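Stringent starvation protein A homolog (Haemophilus influenzae, PDB 3LYK) belongs to the GST superfamily and probably forms an equimolar complex with the RNA polymerase holoenzyme but not with the core enzyme. Local coordinates at residues 21-26 against 148-153. Sequence-based numbering, arbitrary orientation.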
ATOM      1  N   VAL B  21      -4.498  -0.556  13.596  1.00 15.89           N
ATOM      2  CA  VAL B  21      -5.862  -0.178  13.325  1.00 15.98           C
ATOM      3  C   VAL B  21      -6.613   0.223  14.622  1.00 16.22           C
ATOM      4  O   VAL B  21      -7.339   1.256  14.655  1.00 14.67           O
ATOM      5  CB  VAL B  21      -6.630  -1.307  12.555  1.00 16.01           C
ATOM      6  CG1 VAL B  21      -8.132  -0.961  12.411  1.00 15.44           C
ATOM      7  CG2 VAL B  21      -6.038  -1.471  11.124  1.00 16.06           C
ATOM      8  N   LYS B  22      -6.393  -0.531  15.701  1.00 16.14           N
ATOM      9  CA  LYS B  22      -7.052  -0.147  16.999  1.00 17.32           C
ATOM     10  C   LYS B  22      -6.592   1.188  17.492  1.00 15.53           C
ATOM     11  O   LYS B  22      -7.354   1.898  18.065  1.00 16.43           O
ATOM     12  CB  LYS B  22      -6.838  -1.184  18.111  1.00 17.30           C
ATOM     13  CG  LYS B  22      -7.440  -2.545  17.802  1.00 21.12           C
ATOM     14  CD  LYS B  22      -6.949  -3.510  18.906  1.00 26.55           C
ATOM     15  CE  LYS B  22      -7.704  -4.795  18.878  1.00 30.79           C
ATOM     16  NZ  LYS B  22      -7.014  -5.733  19.814  1.00 33.42           N
ATOM     17  N   ILE B  23      -5.344   1.554  17.276  1.00 16.08           N
ATOM     18  CA  ILE B  23      -4.916   2.886  17.705  1.00 16.16           C
ATOM     19  C   ILE B  23      -5.681   3.946  16.903  1.00 15.94           C
ATOM     20  O   ILE B  23      -6.183   4.938  17.452  1.00 15.90           O
ATOM     21  CB  ILE B  23      -3.430   3.050  17.493  1.00 15.88           C
ATOM     22  CG1 ILE B  23      -2.683   2.108  18.428  1.00 15.90           C
ATOM     23  CG2 ILE B  23      -3.018   4.527  17.719  1.00 17.01           C
ATOM     24  CD1 ILE B  23      -1.163   2.060  18.121  1.00 14.08           C
ATOM     25  N   VAL B  24      -5.810   3.718  15.598  1.00 15.48           N
ATOM     26  CA  VAL B  24      -6.542   4.720  14.762  1.00 15.39           C
ATOM     27  C   VAL B  24      -8.010   4.811  15.133  1.00 15.57           C
ATOM     28  O   VAL B  24      -8.550   5.919  15.254  1.00 16.74           O
ATOM     29  CB  VAL B  24      -6.328   4.456  13.239  1.00 15.42           C
ATOM     30  CG1 VAL B  24      -7.181   5.390  12.403  1.00 12.60           C
ATOM     31  CG2 VAL B  24      -4.778   4.616  12.933  1.00 12.43           C
ATOM     32  N   LEU B  25      -8.654   3.668  15.355  1.00 16.67           N
ATOM     33  CA  LEU B  25     -10.061   3.680  15.818  1.00 17.76           C
ATOM     34  C   LEU B  25     -10.248   4.486  17.118  1.00 18.88           C
ATOM     35  O   LEU B  25     -11.216   5.238  17.217  1.00 19.61           O
ATOM     36  CB  LEU B  25     -10.623   2.265  15.990  1.00 17.32           C
ATOM     37  CG  LEU B  25     -10.886   1.487  14.686  1.00 18.68           C
ATOM     38  CD1 LEU B  25     -10.921  -0.042  14.900  1.00 16.94           C
ATOM     39  CD2 LEU B  25     -12.185   1.953  14.027  1.00 19.12           C
ATOM     40  N   ALA B  26      -9.292   4.373  18.054  1.00 18.22           N
ATOM     41  CA  ALA B  26      -9.376   5.045  19.332  1.00 19.50           C
ATOM     42  C   ALA B  26      -9.053   6.530  19.181  1.00 20.06           C
ATOM     43  O   ALA B  26      -9.716   7.345  19.799  1.00 18.67           O
ATOM     44  CB  ALA B  26      -8.453   4.375  20.367  1.00 18.11           C
ATOM     45  N   GLU B 148       5.832  16.842  13.631  1.00 33.83           N
ATOM     46  CA  GLU B 148       5.529  17.717  14.755  1.00 34.25           C
ATOM     47  C   GLU B 148       4.354  17.199  15.564  1.00 33.52           C
ATOM     48  O   GLU B 148       4.305  17.432  16.773  1.00 33.19           O
ATOM     49  CB  GLU B 148       5.162  19.122  14.252  1.00 35.43           C
ATOM     50  CG  GLU B 148       6.291  19.847  13.530  1.00 40.20           C
ATOM     51  CD  GLU B 148       7.430  20.265  14.479  1.00 46.93           C
ATOM     52  OE1 GLU B 148       7.219  20.282  15.721  1.00 48.52           O
ATOM     53  OE2 GLU B 148       8.538  20.575  13.972  1.00 48.86           O
ATOM     54  N   GLU B 149       3.392  16.540  14.893  1.00 31.34           N
ATOM     55  CA  GLU B 149       2.174  16.039  15.549  1.00 29.87           C
ATOM     56  C   GLU B 149       2.060  14.531  15.378  1.00 27.90           C
ATOM     57  O   GLU B 149       2.597  13.970  14.435  1.00 26.19           O
ATOM     58  CB  GLU B 149       0.912  16.668  14.944  1.00 31.19           C
ATOM     59  CG  GLU B 149       0.803  18.208  15.053  1.00 36.32           C
ATOM     60  CD  GLU B 149       0.525  18.645  16.482  1.00 43.62           C
ATOM     61  OE1 GLU B 149      -0.460  18.155  17.096  1.00 48.36           O
ATOM     62  OE2 GLU B 149       1.309  19.457  17.013  1.00 48.11           O
ATOM     63  N   PHE B 150       1.305  13.892  16.270  1.00 25.23           N
ATOM     64  CA  PHE B 150       1.124  12.456  16.238  1.00 23.74           C
ATOM     65  C   PHE B 150       0.347  12.092  14.971  1.00 23.12           C
ATOM     66  O   PHE B 150      -0.630  12.766  14.650  1.00 22.52           O
ATOM     67  CB  PHE B 150       0.299  12.027  17.458  1.00 22.66           C
ATOM     68  CG  PHE B 150       0.046  10.542  17.533  1.00 22.48           C
ATOM     69  CD1 PHE B 150       0.990   9.693  18.080  1.00 18.93           C
ATOM     70  CD2 PHE B 150      -1.158  10.011  17.086  1.00 21.83           C
ATOM     71  CE1 PHE B 150       0.752   8.328  18.198  1.00 20.53           C
ATOM     72  CE2 PHE B 150      -1.407   8.637  17.190  1.00 22.92           C
ATOM     73  CZ  PHE B 150      -0.450   7.797  17.746  1.00 21.28           C
ATOM     74  N   GLY B 151       0.736  11.012  14.292  1.00 21.69           N
ATOM     75  CA  GLY B 151       0.027  10.644  13.061  1.00 20.60           C
ATOM     76  C   GLY B 151       0.183   9.187  12.729  1.00 20.21           C
ATOM     77  O   GLY B 151       0.715   8.408  13.559  1.00 17.80           O
ATOM     78  N   LEU B 152      -0.230   8.820  11.501  1.00 18.75           N
ATOM     79  CA  LEU B 152      -0.169   7.428  11.047  1.00 18.47           C
ATOM     80  C   LEU B 152       1.219   6.807  11.106  1.00 19.22           C
ATOM     81  O   LEU B 152       1.321   5.609  11.333  1.00 19.54           O
ATOM     82  CB  LEU B 152      -0.790   7.251   9.648  1.00 18.24           C
ATOM     83  CG  LEU B 152      -2.284   7.572   9.477  1.00 18.74           C
ATOM     84  CD1 LEU B 152      -2.773   7.232   8.011  1.00 17.99           C
ATOM     85  CD2 LEU B 152      -3.158   6.842  10.520  1.00 17.05           C
ATOM     86  N   VAL B 153       2.280   7.580  10.871  1.00 18.67           N
ATOM     87  CA  VAL B 153       3.649   7.008  10.985  1.00 19.95           C
ATOM     88  C   VAL B 153       3.899   6.473  12.429  1.00 20.04           C
ATOM     89  O   VAL B 153       4.454   5.381  12.633  1.00 20.20           O
ATOM     90  CB  VAL B 153       4.729   8.057  10.609  1.00 20.10           C
ATOM     91  CG1 VAL B 153       6.138   7.470  10.730  1.00 21.30           C
ATOM     92  CG2 VAL B 153       4.483   8.607   9.143  1.00 20.84           C
TER
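Val24 of helix 16-27 and Leu152, in the segment that leads into helix 152-165, are the nearest pair of CA atoms between 21-26 and 148-153, 7.9 Å apart. No hydrogen bond joins the segments, and with only 112 Å² buried on both sides together, the contact consists of two apolar side-chain pairs. In the first, Val24 CG2 meets Leu152 CD2 at 3.7 Å, the two side chains crossing at about a right angle. Leu152 touches with the branch that turns off its extended CA-CB-CG-CD1 line: chi1 (-62°) sets CG anti to the carbonyl carbon, and chi2 (-176°) sends CD1 onward and leaves CD2 to meet the valine methyl. In the second pair, Ile23 CG2 lies at the edge of the Phe150 ring, near the ring plane, 4.2 Å from CZ. Phe150 presents this far end because CG is anti to its backbone N (chi1 -180°), carrying the ring toward the helix. All four residues are buried. Ile23 also packs on Phe192 of helix 190-195, while Leu152 touches Leu84 and Met85, and Phe150 has a cation-pi partner in Arg189. The contact thus joins the first helix of the thioredoxin-like N-terminal domain to the helical C-terminal domain, an apolar domain interface characteristic of the GST fold.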